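Local coordinates for cycloserine biosynthesis protein DcsG (PDB 6JIL), which catalyses the ATP-dependent cyclisation of O-ureido-D-serine to the antibiotic D-cycloserine, a magnesium-requiring reaction of the ATP-grasp family that releases ADP, phosphate, ammonium and carbon dioxide, at residues Val51-Pro56 against Thr81-Val86; Ala238-His243 against Met270-Pro275; Pro104-Thr109 against Pro176-Val181. All coordinates share one frame; numbering follows the deposited sequence.

Interaction 1. Residues Val51-Pro56 against Thr81-Val86; sequences VVFRSP and TPMPLV
F53 meets T81, M83 and V86 in a small buried contact that joins strand 50-55 to the start of helix 83-89. About 123 Å² of surface is lost between the two segments, most of it on F53 and T81. With CG placed beside the backbone N (chi1 -56°), the ring reaches out of the strand toward the turn that leads into the helix. T81 OG1 arrives at the ring edge, close to its plane, 3.4 Å from F53 CD1; an oxygen set against the C-H rim suits the slightly positive edge of an aromatic ring. The same hydroxyl has a second tie to F53: water 1 accepts a hydrogen bond from F53 N (2.7 Å) and is itself 3.1 Å from T81 OG1, so the phenylalanine is linked to T81 through its backbone as well as its ring. The apolar remainder comes from the helix. V86 sends CG2 obliquely to F53 CE1 at 3.9 Å, and the selenomethionine M83 brings its CE to 4.4 Å from F53 CE1, a looser approach. P82 occupies the N-cap position, and its carbonyl O receives V86 N at 3.1 Å in the first helical turn, the turn that carries V86 to F53. V7 of strand 4-8 and C70 of helix 63-76 also touch F53, while backbone bonds from V51 to R78 and I80 tie the strand to its neighbour. Strand 50-55, helix 63-76 and the parallel strand 78-79 form a beta-alpha-beta crossover at one border of a four-stranded parallel sheet, the alpha/beta architecture typical of the N-terminal domain of ATP-grasp enzymes.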
ATOM      1  N   VAL A  51     -10.619   5.233  15.276  1.00 16.92           N
ATOM      2  CA  VAL A  51      -9.244   4.799  15.139  1.00 15.64           C
ATOM      3  C   VAL A  51      -8.802   4.915  13.686  1.00 15.26           C
ATOM      4  O   VAL A  51      -9.585   4.663  12.775  1.00 14.55           O
ATOM      5  CB  VAL A  51      -9.098   3.326  15.600  1.00 14.64           C
ATOM      6  CG1 VAL A  51      -7.747   2.780  15.208  1.00 13.11           C
ATOM      7  CG2 VAL A  51      -9.273   3.241  17.113  1.00 15.76           C
ATOM      8  N   VAL A  52      -7.556   5.331  13.485  1.00 15.78           N
ATOM      9  CA  VAL A  52      -6.967   5.440  12.155  1.00 15.86           C
ATOM     10  C   VAL A  52      -5.647   4.676  12.152  1.00 17.31           C
ATOM     11  O   VAL A  52      -4.804   4.851  13.041  1.00 15.83           O
ATOM     12  CB  VAL A  52      -6.682   6.903  11.740  1.00 16.19           C
ATOM     13  CG1 VAL A  52      -5.807   6.928  10.493  1.00 11.83           C
ATOM     14  CG2 VAL A  52      -7.982   7.621  11.451  1.00 16.13           C
ATOM     15  N   PHE A  53      -5.479   3.815  11.156  1.00 16.39           N
ATOM     16  CA  PHE A  53      -4.260   3.028  11.039  1.00 15.69           C
ATOM     17  C   PHE A  53      -3.244   3.825  10.231  1.00 14.69           C
ATOM     18  O   PHE A  53      -3.391   4.016   9.022  1.00 14.13           O
ATOM     19  CB  PHE A  53      -4.570   1.697  10.367  1.00 10.95           C
ATOM     20  CG  PHE A  53      -5.631   0.911  11.066  1.00 10.95           C
ATOM     21  CD1 PHE A  53      -6.841   0.642  10.446  1.00 11.94           C
ATOM     22  CD2 PHE A  53      -5.418   0.421  12.342  1.00 10.81           C
ATOM     23  CE1 PHE A  53      -7.822  -0.110  11.093  1.00  9.42           C
ATOM     24  CE2 PHE A  53      -6.391  -0.329  12.988  1.00 11.79           C
ATOM     25  CZ  PHE A  53      -7.597  -0.593  12.354  1.00  9.38           C
ATOM     26  N   ARG A  54      -2.212   4.296  10.915  1.00 13.54           N
ATOM     27  CA  ARG A  54      -1.197   5.100  10.274  1.00 15.28           C
ATOM     28  C   ARG A  54       0.053   4.338   9.881  1.00 16.33           C
ATOM     29  O   ARG A  54       0.375   4.247   8.697  1.00 16.58           O
ATOM     30  CB  ARG A  54      -0.829   6.279  11.180  1.00 14.97           C
ATOM     31  CG  ARG A  54      -1.931   7.327  11.288  1.00 14.26           C
ATOM     32  CD  ARG A  54      -2.285   7.820   9.902  1.00 14.35           C
ATOM     33  NE  ARG A  54      -1.054   8.104   9.184  1.00 17.56           N
ATOM     34  CZ  ARG A  54      -0.818   7.762   7.923  1.00 17.41           C
ATOM     35  NH1 ARG A  54      -1.744   7.127   7.214  1.00 13.41           N
ATOM     36  NH2 ARG A  54       0.376   8.007   7.392  1.00 17.59           N
ATOM     37  N   SER A  55       0.748   3.774  10.864  1.00 15.24           N
ATOM     38  CA  SER A  55       1.982   3.067  10.574  1.00 14.17           C
ATOM     39  C   SER A  55       2.289   1.813  11.393  1.00 13.84           C
ATOM     40  O   SER A  55       3.385   1.686  11.938  1.00 16.01           O
ATOM     41  CB  SER A  55       3.149   4.041  10.704  1.00 13.90           C
ATOM     42  OG  SER A  55       3.121   4.669  11.973  1.00 15.42           O
ATOM     43  N   PRO A  56       1.334   0.872  11.485  1.00 11.27           N
ATOM     44  CA  PRO A  56       1.561  -0.361  12.239  1.00 10.25           C
ATOM     45  C   PRO A  56       2.234  -1.262  11.209  1.00 11.06           C
ATOM     46  O   PRO A  56       1.799  -2.385  10.950  1.00 11.23           O
ATOM     47  CB  PRO A  56       0.151  -0.808  12.547  1.00  9.19           C
ATOM     48  CG  PRO A  56      -0.541  -0.500  11.257  1.00  8.81           C
ATOM     49  CD  PRO A  56      -0.014   0.869  10.886  1.00  9.29           C
ATOM     50  N   THR A  81     -11.408   3.265   8.592  1.00 20.78           N
ATOM     51  CA  THR A  81     -11.361   2.334   7.469  1.00 20.33           C
ATOM     52  C   THR A  81     -11.977   1.054   8.026  1.00 20.22           C
ATOM     53  O   THR A  81     -11.310   0.304   8.737  1.00 18.99           O
ATOM     54  CB  THR A  81      -9.913   2.039   7.008  1.00 19.67           C
ATOM     55  OG1 THR A  81      -9.134   1.569   8.117  1.00 19.94           O
ATOM     56  CG2 THR A  81      -9.273   3.292   6.427  1.00 19.95           C
ATOM     57  N   PRO A  82     -13.270   0.807   7.734  1.00 21.14           N
ATOM     58  CA  PRO A  82     -13.977  -0.388   8.214  1.00 20.78           C
ATOM     59  C   PRO A  82     -13.315  -1.681   7.758  1.00 20.39           C
ATOM     60  O   PRO A  82     -12.611  -1.699   6.751  1.00 18.05           O
ATOM     61  CB  PRO A  82     -15.386  -0.209   7.649  1.00 20.93           C
ATOM     62  CG  PRO A  82     -15.149   0.598   6.405  1.00 22.21           C
ATOM     63  CD  PRO A  82     -14.147   1.614   6.867  1.00 20.30           C
HETATM   64  N   MSE A  83     -13.562  -2.759   8.500  1.00 21.01           N
HETATM   65  CA  MSE A  83     -12.960  -4.057   8.211  1.00 22.57           C
HETATM   66  C   MSE A  83     -12.947  -4.515   6.759  1.00 21.67           C
HETATM   67  O   MSE A  83     -11.904  -4.939   6.258  1.00 22.84           O
HETATM   68  CB  MSE A  83     -13.586  -5.128   9.104  1.00 25.22           C
HETATM   69  CG  MSE A  83     -13.203  -4.955  10.560  1.00 30.51           C
HETATM   70 SE   MSE A  83     -11.290  -5.159  10.849  1.00 36.60          SE
HETATM   71  CE  MSE A  83     -10.675  -3.419  10.331  1.00 38.28           C
ATOM     72  N   PRO A  84     -14.093  -4.444   6.058  1.00 20.04           N
ATOM     73  CA  PRO A  84     -14.056  -4.888   4.659  1.00 18.81           C
ATOM     74  C   PRO A  84     -12.896  -4.225   3.911  1.00 18.31           C
ATOM     75  O   PRO A  84     -12.141  -4.895   3.207  1.00 17.49           O
ATOM     76  CB  PRO A  84     -15.424  -4.464   4.125  1.00 16.49           C
ATOM     77  CG  PRO A  84     -16.294  -4.608   5.327  1.00 18.21           C
ATOM     78  CD  PRO A  84     -15.444  -3.986   6.424  1.00 18.00           C
ATOM     79  N   LEU A  85     -12.757  -2.910   4.088  1.00 17.07           N
ATOM     80  CA  LEU A  85     -11.688  -2.140   3.449  1.00 16.84           C
ATOM     81  C   LEU A  85     -10.323  -2.627   3.928  1.00 15.12           C
ATOM     82  O   LEU A  85      -9.410  -2.815   3.133  1.00 15.66           O
ATOM     83  CB  LEU A  85     -11.818  -0.649   3.791  1.00 17.30           C
ATOM     84  CG  LEU A  85     -11.279   0.420   2.826  1.00 18.24           C
ATOM     85  CD1 LEU A  85     -10.926   1.653   3.628  1.00 14.31           C
ATOM     86  CD2 LEU A  85     -10.067  -0.069   2.063  1.00 16.72           C
ATOM     87  N   VAL A  86     -10.183  -2.825   5.232  1.00 14.32           N
ATOM     88  CA  VAL A  86      -8.920  -3.281   5.793  1.00 16.27           C
ATOM     89  C   VAL A  86      -8.443  -4.613   5.214  1.00 17.68           C
ATOM     90  O   VAL A  86      -7.313  -4.708   4.735  1.00 18.92           O
ATOM     91  CB  VAL A  86      -9.007  -3.403   7.337  1.00 18.17           C
ATOM     92  CG1 VAL A  86      -7.720  -4.031   7.900  1.00 15.78           C
ATOM     93  CG2 VAL A  86      -9.234  -2.021   7.948  1.00 16.18           C
TER
HETATM   94  O   HOH W   1      -7.137   3.696   9.058  1.00 20.31           O

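Interaction 2. Residues Ala238-His243 against Met270-Pro275; sequences AASVAH and MELCEP. With MG (magnesium ion), chain I.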
ATOM      1  N   ALA A 238     -11.901   5.168  -7.361  1.00 21.09           N
ATOM      2  CA  ALA A 238     -13.324   5.020  -7.623  1.00 21.39           C
ATOM      3  C   ALA A 238     -13.674   3.532  -7.725  1.00 21.36           C
ATOM      4  O   ALA A 238     -14.724   3.101  -7.257  1.00 22.29           O
ATOM      5  CB  ALA A 238     -13.704   5.754  -8.905  1.00 19.57           C
ATOM      6  N   ALA A 239     -12.783   2.749  -8.323  1.00 21.13           N
ATOM      7  CA  ALA A 239     -13.011   1.317  -8.466  1.00 21.31           C
ATOM      8  C   ALA A 239     -13.071   0.670  -7.088  1.00 21.92           C
ATOM      9  O   ALA A 239     -13.840  -0.270  -6.862  1.00 20.73           O
ATOM     10  CB  ALA A 239     -11.899   0.684  -9.292  1.00 21.58           C
ATOM     11  N   SER A 240     -12.252   1.178  -6.171  1.00 21.38           N
ATOM     12  CA  SER A 240     -12.216   0.660  -4.805  1.00 24.03           C
ATOM     13  C   SER A 240     -13.511   1.010  -4.081  1.00 23.46           C
ATOM     14  O   SER A 240     -14.088   0.179  -3.384  1.00 23.83           O
ATOM     15  CB  SER A 240     -11.034   1.256  -4.038  1.00 23.72           C
ATOM     16  OG  SER A 240      -9.815   0.956  -4.687  1.00 26.30           O
ATOM     17  N   VAL A 241     -13.957   2.250  -4.245  1.00 23.17           N
ATOM     18  CA  VAL A 241     -15.186   2.697  -3.614  1.00 23.72           C
ATOM     19  C   VAL A 241     -16.362   1.852  -4.098  1.00 23.48           C
ATOM     20  O   VAL A 241     -17.181   1.405  -3.299  1.00 22.76           O
ATOM     21  CB  VAL A 241     -15.460   4.180  -3.937  1.00 25.54           C
ATOM     22  CG1 VAL A 241     -16.854   4.569  -3.466  1.00 26.19           C
ATOM     23  CG2 VAL A 241     -14.410   5.056  -3.269  1.00 25.98           C
ATOM     24  N   ALA A 242     -16.429   1.633  -5.409  1.00 22.93           N
ATOM     25  CA  ALA A 242     -17.502   0.852  -6.022  1.00 22.89           C
ATOM     26  C   ALA A 242     -17.465  -0.622  -5.617  1.00 23.42           C
ATOM     27  O   ALA A 242     -18.484  -1.208  -5.246  1.00 22.58           O
ATOM     28  CB  ALA A 242     -17.420   0.971  -7.542  1.00 21.70           C
ATOM     29  N   HIS A 243     -16.279  -1.211  -5.691  1.00 23.61           N
ATOM     30  CA  HIS A 243     -16.085  -2.611  -5.355  1.00 22.13           C
ATOM     31  C   HIS A 243     -16.519  -2.972  -3.940  1.00 22.97           C
ATOM     32  O   HIS A 243     -17.142  -4.009  -3.726  1.00 24.15           O
ATOM     33  CB  HIS A 243     -14.619  -2.985  -5.525  1.00 20.35           C
ATOM     34  CG  HIS A 243     -14.327  -4.412  -5.201  1.00 22.08           C
ATOM     35  ND1 HIS A 243     -14.670  -5.450  -6.042  1.00 22.93           N
ATOM     36  CD2 HIS A 243     -13.764  -4.981  -4.109  1.00 22.83           C
ATOM     37  CE1 HIS A 243     -14.330  -6.596  -5.481  1.00 22.35           C
ATOM     38  NE2 HIS A 243     -13.779  -6.340  -4.308  1.00 21.83           N
HETATM   39  N   MSE A 270      -1.431   0.025  -4.434  1.00 19.70           N
HETATM   40  CA  MSE A 270      -2.288   1.062  -3.881  1.00 21.23           C
HETATM   41  C   MSE A 270      -2.470   0.811  -2.391  1.00 20.74           C
HETATM   42  O   MSE A 270      -2.697  -0.321  -1.977  1.00 21.82           O
HETATM   43  CB  MSE A 270      -3.633   1.029  -4.607  1.00 23.21           C
HETATM   44  CG  MSE A 270      -4.767   1.742  -3.915  1.00 28.82           C
HETATM   45 SE   MSE A 270      -6.433   1.548  -4.909  1.00 35.77          SE
HETATM   46  CE  MSE A 270      -6.736   3.404  -5.314  1.00 34.60           C
ATOM     47  N   GLU A 271      -2.353   1.864  -1.585  1.00 20.63           N
ATOM     48  CA  GLU A 271      -2.503   1.742  -0.133  1.00 20.84           C
ATOM     49  C   GLU A 271      -3.639   2.597   0.416  1.00 19.31           C
ATOM     50  O   GLU A 271      -3.595   3.831   0.372  1.00 18.35           O
ATOM     51  CB  GLU A 271      -1.181   2.089   0.560  1.00 20.34           C
ATOM     52  CG  GLU A 271      -0.153   0.971   0.451  1.00 22.73           C
ATOM     53  CD  GLU A 271       1.221   1.386   0.921  1.00 22.79           C
ATOM     54  OE1 GLU A 271       1.335   1.996   2.002  1.00 24.56           O
ATOM     55  OE2 GLU A 271       2.194   1.097   0.209  1.00 23.09           O
ATOM     56  N   LEU A 272      -4.648   1.924   0.957  1.00 18.02           N
ATOM     57  CA  LEU A 272      -5.823   2.598   1.484  1.00 19.41           C
ATOM     58  C   LEU A 272      -6.030   2.441   2.980  1.00 20.38           C
ATOM     59  O   LEU A 272      -6.810   3.181   3.584  1.00 21.98           O
ATOM     60  CB  LEU A 272      -7.054   2.076   0.752  1.00 18.02           C
ATOM     61  CG  LEU A 272      -6.850   2.018  -0.760  1.00 16.32           C
ATOM     62  CD1 LEU A 272      -8.083   1.448  -1.414  1.00 15.97           C
ATOM     63  CD2 LEU A 272      -6.537   3.413  -1.290  1.00 16.05           C
ATOM     64  N   CYS A 273      -5.337   1.480   3.577  1.00 20.99           N
ATOM     65  CA  CYS A 273      -5.484   1.220   5.000  1.00 21.07           C
ATOM     66  C   CYS A 273      -4.529   2.024   5.861  1.00 20.38           C
ATOM     67  O   CYS A 273      -4.967   2.854   6.648  1.00 20.21           O
ATOM     68  CB  CYS A 273      -5.293  -0.264   5.283  1.00 22.22           C
ATOM     69  SG  CYS A 273      -5.500  -0.682   7.013  1.00 30.05           S
ATOM     70  N   GLU A 274      -3.231   1.761   5.716  1.00 18.18           N
ATOM     71  CA  GLU A 274      -2.199   2.463   6.478  1.00 17.43           C
ATOM     72  C   GLU A 274      -1.068   2.925   5.551  1.00 15.89           C
ATOM     73  O   GLU A 274       0.068   2.471   5.661  1.00 15.81           O
ATOM     74  CB  GLU A 274      -1.643   1.541   7.566  1.00 17.73           C
ATOM     75  CG  GLU A 274      -1.535   0.079   7.164  1.00 19.37           C
ATOM     76  CD  GLU A 274      -0.796  -0.124   5.855  1.00 23.35           C
ATOM     77  OE1 GLU A 274      -1.346   0.243   4.793  1.00 24.19           O
ATOM     78  OE2 GLU A 274       0.338  -0.646   5.885  1.00 25.07           O
ATOM     79  N   PRO A 275      -1.368   3.851   4.633  1.00 15.88           N
ATOM     80  CA  PRO A 275      -0.370   4.356   3.690  1.00 15.10           C
ATOM     81  C   PRO A 275       0.578   5.427   4.183  1.00 16.84           C
ATOM     82  O   PRO A 275       0.238   6.256   5.036  1.00 17.35           O
ATOM     83  CB  PRO A 275      -1.227   4.915   2.580  1.00 15.16           C
ATOM     84  CG  PRO A 275      -2.336   5.568   3.377  1.00 11.50           C
ATOM     85  CD  PRO A 275      -2.682   4.471   4.365  1.00 15.40           C
TER
HETATM   86 MG    MG I 405       3.078  -0.901  -0.183  1.00 20.36          MG
HETATM   87  O   HOH W   2       2.022  -2.461   1.130  1.00 13.47           O
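S240 turns OG beside its backbone N (chi1 -59°), and the selenomethionine M270 runs out with CG anti to its own N (chi1 163°) and bends only at chi3; the two side chains thus meet between helix 227-244 and strand 265-271, at the border of the five-stranded antiparallel sheet in the ATP-grasp fold. S240 OG lies 3.4 Å from M270 SE. L272, two residues further on, brings CD1 to 3.7 Å from the same oxygen and 4.0 Å from S240 CB, so the serine sits against both apolar side chains. Its hydroxyl is nevertheless paired, through a hydrogen bond to A236 O one turn earlier in the helix, which explains how a polar group is accommodated in this buried, otherwise apolar contact. W88 of helix 83-89 touches both S240 and L272 and brings a third element to the junction. E271, the last residue of the strand, turns from the helix to the active site. There E271 OE1 forms a salt bridge with R254, while E269 joins E271 in binding magnesium: E271 OE2 is 2.2 Å from the magnesium ion, which also holds water 2 at 2.3 Å.

Interaction 3. Residues Pro104-Thr109 against Pro176-Val181; sequences PVIPTT and PYVESV. With ADP (adenosine-5'-diphosphate), chain G.
One face of the Y177 ring takes the C2 corner of the adenine: ADP C2 lies 3.3 Å above the ring plane, displaced toward the rim near CE1, and the two planes are inclined by only about 20°. V181 comes to the opposite face of the base, its CG2 3.8 Å from ADP C2. At the adenine edge the backbone reads the base with two bonds. V178 N donates to ADP N1 at 2.9 Å and an N-H...N angle of 166°, and ADP N6 donates to P176 O at 3.0 Å, less straight at 154°. The turn from V178 to V181, a type I beta turn, carries the chain round from the edge-binding residues to V181.

Segment 104-109 backs this arrangement from the side of the amino group. I106 holds CG1 beside its backbone N and runs extended to CD1, which meets V178 CG2 at 3.8 Å and also approaches ADP N6. Next to it, two prolines touch through single ring carbons, P107 CB lying 3.9 Å from P176 CD, and P107 O comes nearer still to that carbon. T108 OG1 donates to I106 O at 2.7 Å from above the carbonyl plane, which ties the loop across two residues. Q175 NE2 bonds to that same hydroxyl, and Q175 OE1 bonds to ADP, so T108 is a second-shell partner of a nucleotide ligand. Backbone recognition of N1 and N6 by the chain leaving strand 172-176, with apolar side chains about the base, is typical of the adenine pocket of ATP-grasp enzymes.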
ATOM      1  N   PRO A 104      -5.929   0.281 -15.396  1.00 20.80           N
ATOM      2  CA  PRO A 104      -4.699  -0.329 -15.910  1.00 19.65           C
ATOM      3  C   PRO A 104      -3.729  -0.721 -14.799  1.00 17.63           C
ATOM      4  O   PRO A 104      -3.302   0.116 -14.017  1.00 17.28           O
ATOM      5  CB  PRO A 104      -4.128   0.760 -16.817  1.00 20.90           C
ATOM      6  CG  PRO A 104      -4.572   2.013 -16.138  1.00 20.21           C
ATOM      7  CD  PRO A 104      -6.005   1.703 -15.772  1.00 18.97           C
ATOM      8  N   VAL A 105      -3.386  -1.999 -14.732  1.00 17.59           N
ATOM      9  CA  VAL A 105      -2.468  -2.475 -13.711  1.00 18.91           C
ATOM     10  C   VAL A 105      -1.343  -3.297 -14.320  1.00 18.24           C
ATOM     11  O   VAL A 105      -1.422  -3.728 -15.465  1.00 20.00           O
ATOM     12  CB  VAL A 105      -3.191  -3.353 -12.663  1.00 18.19           C
ATOM     13  CG1 VAL A 105      -4.353  -2.602 -12.069  1.00 20.54           C
ATOM     14  CG2 VAL A 105      -3.674  -4.637 -13.303  1.00 21.66           C
ATOM     15  N   ILE A 106      -0.292  -3.509 -13.543  1.00 18.58           N
ATOM     16  CA  ILE A 106       0.834  -4.301 -13.997  1.00 16.94           C
ATOM     17  C   ILE A 106       0.331  -5.727 -14.140  1.00 17.49           C
ATOM     18  O   ILE A 106      -0.337  -6.238 -13.241  1.00 18.92           O
ATOM     19  CB  ILE A 106       1.986  -4.292 -12.961  1.00 16.81           C
ATOM     20  CG1 ILE A 106       2.640  -2.905 -12.912  1.00 16.07           C
ATOM     21  CG2 ILE A 106       3.007  -5.374 -13.306  1.00 14.53           C
ATOM     22  CD1 ILE A 106       3.781  -2.790 -11.901  1.00 15.42           C
ATOM     23  N   PRO A 107       0.609  -6.373 -15.286  1.00 16.30           N
ATOM     24  CA  PRO A 107       0.160  -7.755 -15.478  1.00 17.18           C
ATOM     25  C   PRO A 107       0.531  -8.513 -14.202  1.00 17.25           C
ATOM     26  O   PRO A 107       1.709  -8.624 -13.859  1.00 18.05           O
ATOM     27  CB  PRO A 107       0.962  -8.199 -16.698  1.00 17.57           C
ATOM     28  CG  PRO A 107       1.031  -6.932 -17.506  1.00 11.95           C
ATOM     29  CD  PRO A 107       1.346  -5.883 -16.466  1.00 14.43           C
ATOM     30  N   THR A 108      -0.484  -9.021 -13.506  1.00 18.26           N
ATOM     31  CA  THR A 108      -0.298  -9.695 -12.226  1.00 17.41           C
ATOM     32  C   THR A 108      -0.857 -11.108 -12.129  1.00 18.70           C
ATOM     33  O   THR A 108      -2.027 -11.334 -12.419  1.00 20.21           O
ATOM     34  CB  THR A 108      -0.941  -8.838 -11.115  1.00 17.41           C
ATOM     35  OG1 THR A 108      -0.185  -7.629 -10.950  1.00 17.78           O
ATOM     36  CG2 THR A 108      -1.008  -9.598  -9.804  1.00 16.80           C
ATOM     37  N   THR A 109      -0.017 -12.049 -11.697  1.00 19.18           N
ATOM     38  CA  THR A 109      -0.414 -13.452 -11.533  1.00 19.21           C
ATOM     39  C   THR A 109      -0.339 -13.888 -10.070  1.00 18.04           C
ATOM     40  O   THR A 109       0.737 -13.899  -9.474  1.00 18.34           O
ATOM     41  CB  THR A 109       0.490 -14.385 -12.361  1.00 20.33           C
ATOM     42  OG1 THR A 109       0.209 -14.200 -13.750  1.00 21.88           O
ATOM     43  CG2 THR A 109       0.255 -15.845 -11.983  1.00 18.72           C
ATOM     44  N   PRO A 176       5.719  -9.224 -14.397  1.00 18.98           N
ATOM     45  CA  PRO A 176       6.895  -9.037 -15.239  1.00 18.96           C
ATOM     46  C   PRO A 176       7.568  -7.776 -14.711  1.00 20.29           C
ATOM     47  O   PRO A 176       6.893  -6.896 -14.180  1.00 20.44           O
ATOM     48  CB  PRO A 176       6.296  -8.824 -16.622  1.00 18.81           C
ATOM     49  CG  PRO A 176       4.970  -8.184 -16.322  1.00 19.04           C
ATOM     50  CD  PRO A 176       4.478  -9.021 -15.164  1.00 18.44           C
ATOM     51  N   TYR A 177       8.886  -7.690 -14.832  1.00 21.55           N
ATOM     52  CA  TYR A 177       9.589  -6.504 -14.371  1.00 22.97           C
ATOM     53  C   TYR A 177       9.359  -5.360 -15.357  1.00 25.31           C
ATOM     54  O   TYR A 177       9.714  -5.471 -16.533  1.00 25.49           O
ATOM     55  CB  TYR A 177      11.093  -6.765 -14.260  1.00 22.17           C
ATOM     56  CG  TYR A 177      11.812  -5.619 -13.599  1.00 22.05           C
ATOM     57  CD1 TYR A 177      11.807  -5.481 -12.211  1.00 22.16           C
ATOM     58  CD2 TYR A 177      12.426  -4.624 -14.356  1.00 21.30           C
ATOM     59  CE1 TYR A 177      12.390  -4.376 -11.593  1.00 21.41           C
ATOM     60  CE2 TYR A 177      13.011  -3.511 -13.746  1.00 22.32           C
ATOM     61  CZ  TYR A 177      12.985  -3.392 -12.366  1.00 20.13           C
ATOM     62  OH  TYR A 177      13.529  -2.286 -11.754  1.00 20.32           O
ATOM     63  N   VAL A 178       8.763  -4.270 -14.877  1.00 26.19           N
ATOM     64  CA  VAL A 178       8.493  -3.092 -15.703  1.00 26.00           C
ATOM     65  C   VAL A 178       9.811  -2.347 -15.903  1.00 27.23           C
ATOM     66  O   VAL A 178      10.326  -1.710 -14.986  1.00 27.93           O
ATOM     67  CB  VAL A 178       7.452  -2.172 -15.020  1.00 26.14           C
ATOM     68  CG1 VAL A 178       7.317  -0.853 -15.781  1.00 24.16           C
ATOM     69  CG2 VAL A 178       6.107  -2.887 -14.956  1.00 23.72           C
ATOM     70  N   GLU A 179      10.342  -2.442 -17.115  1.00 28.87           N
ATOM     71  CA  GLU A 179      11.621  -1.843 -17.484  1.00 29.99           C
ATOM     72  C   GLU A 179      11.807  -0.349 -17.252  1.00 28.57           C
ATOM     73  O   GLU A 179      12.924   0.099 -16.974  1.00 28.91           O
ATOM     74  CB  GLU A 179      11.930  -2.167 -18.950  1.00 32.75           C
ATOM     75  CG  GLU A 179      11.886  -3.662 -19.264  1.00 39.05           C
ATOM     76  CD  GLU A 179      12.376  -3.988 -20.666  1.00 43.35           C
ATOM     77  OE1 GLU A 179      11.832  -3.425 -21.643  1.00 46.01           O
ATOM     78  OE2 GLU A 179      13.307  -4.813 -20.792  1.00 45.50           O
ATOM     79  N   SER A 180      10.740   0.432 -17.363  1.00 26.79           N
ATOM     80  CA  SER A 180      10.873   1.871 -17.166  1.00 25.23           C
ATOM     81  C   SER A 180      11.232   2.234 -15.733  1.00 23.39           C
ATOM     82  O   SER A 180      11.786   3.294 -15.489  1.00 24.54           O
ATOM     83  CB  SER A 180       9.582   2.598 -17.551  1.00 25.20           C
ATOM     84  OG  SER A 180       8.563   2.379 -16.591  1.00 26.08           O
ATOM     85  N   VAL A 181      10.928   1.359 -14.785  1.00 22.32           N
ATOM     86  CA  VAL A 181      11.212   1.656 -13.383  1.00 23.79           C
ATOM     87  C   VAL A 181      12.703   1.846 -13.075  1.00 24.44           C
ATOM     88  O   VAL A 181      13.065   2.564 -12.141  1.00 23.61           O
ATOM     89  CB  VAL A 181      10.619   0.565 -12.454  1.00 21.70           C
ATOM     90  CG1 VAL A 181      10.900   0.898 -11.003  1.00 23.12           C
ATOM     91  CG2 VAL A 181       9.126   0.467 -12.669  1.00 21.45           C
TER
HETATM   92  PB  ADP G 403       5.620  -2.925  -1.413  1.00 15.07           P
HETATM   93  O1B ADP G 403       6.221  -1.456  -1.698  1.00 15.55           O
HETATM   94  O2B ADP G 403       4.223  -2.803  -0.810  1.00 16.24           O
HETATM   95  O3B ADP G 403       6.548  -3.653  -0.415  1.00 14.51           O
HETATM   96  PA  ADP G 403       5.785  -2.995  -4.157  1.00 15.40           P
HETATM   97  O1A ADP G 403       4.819  -3.427  -5.165  1.00 18.23           O
HETATM   98  O2A ADP G 403       5.627  -1.423  -3.975  1.00 18.51           O
HETATM   99  O3A ADP G 403       5.491  -3.817  -2.777  1.00 18.34           O
HETATM  100  O5' ADP G 403       7.258  -3.389  -4.671  1.00 19.41           O
HETATM  101  C5' ADP G 403       8.237  -2.667  -3.923  1.00 15.69           C
HETATM  102  C4' ADP G 403       9.240  -2.045  -4.903  1.00 17.85           C
HETATM  103  O4' ADP G 403       9.754  -3.060  -5.795  1.00 18.45           O
HETATM  104  C3' ADP G 403       8.576  -0.980  -5.767  1.00 17.94           C
HETATM  105  O3' ADP G 403       8.644   0.307  -5.164  1.00 20.88           O
HETATM  106  C2' ADP G 403       9.351  -1.071  -7.084  1.00 19.64           C
HETATM  107  O2' ADP G 403      10.497  -0.213  -7.085  1.00 21.76           O
HETATM  108  C1' ADP G 403       9.732  -2.566  -7.171  1.00 19.75           C
HETATM  109  N9  ADP G 403       8.762  -3.330  -8.006  1.00 19.96           N
HETATM  110  C8  ADP G 403       7.805  -4.213  -7.568  1.00 19.04           C
HETATM  111  N7  ADP G 403       7.173  -4.741  -8.574  1.00 16.25           N
HETATM  112  C5  ADP G 403       7.668  -4.241  -9.724  1.00 17.79           C
HETATM  113  C6  ADP G 403       7.536  -4.588 -11.096  1.00 17.65           C
HETATM  114  N6  ADP G 403       6.576  -5.502 -11.507  1.00 15.38           N
HETATM  115  N1  ADP G 403       8.375  -4.027 -11.988  1.00 17.83           N
HETATM  116  C2  ADP G 403       9.321  -3.163 -11.618  1.00 18.87           C
HETATM  117  N3  ADP G 403       9.487  -2.813 -10.344  1.00 18.46           N
HETATM  118  C4  ADP G 403       8.698  -3.317  -9.377  1.00 17.97           C

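How the interactions relate
Interactions 1 and 2 adjoin, their centres 11 Å apart: R54 NH2 lies 2.9 Å from P275 O, a probable hydrogen bond, and F53 O packs 3.4 Å from E274 CB. Segment 51-56 thus touches the loop that follows the metal-binding E271, whose side chain is about 10 Å from that of T81. Interaction 3 holds the other end of the nucleotide; its nearest atoms are about 8 Å from interaction 2 and about 15 Å from interaction 1, without touching either. ADP spans the gap, with adenine in interaction 3 and its phosphates beside the magnesium ion bound in interaction 2.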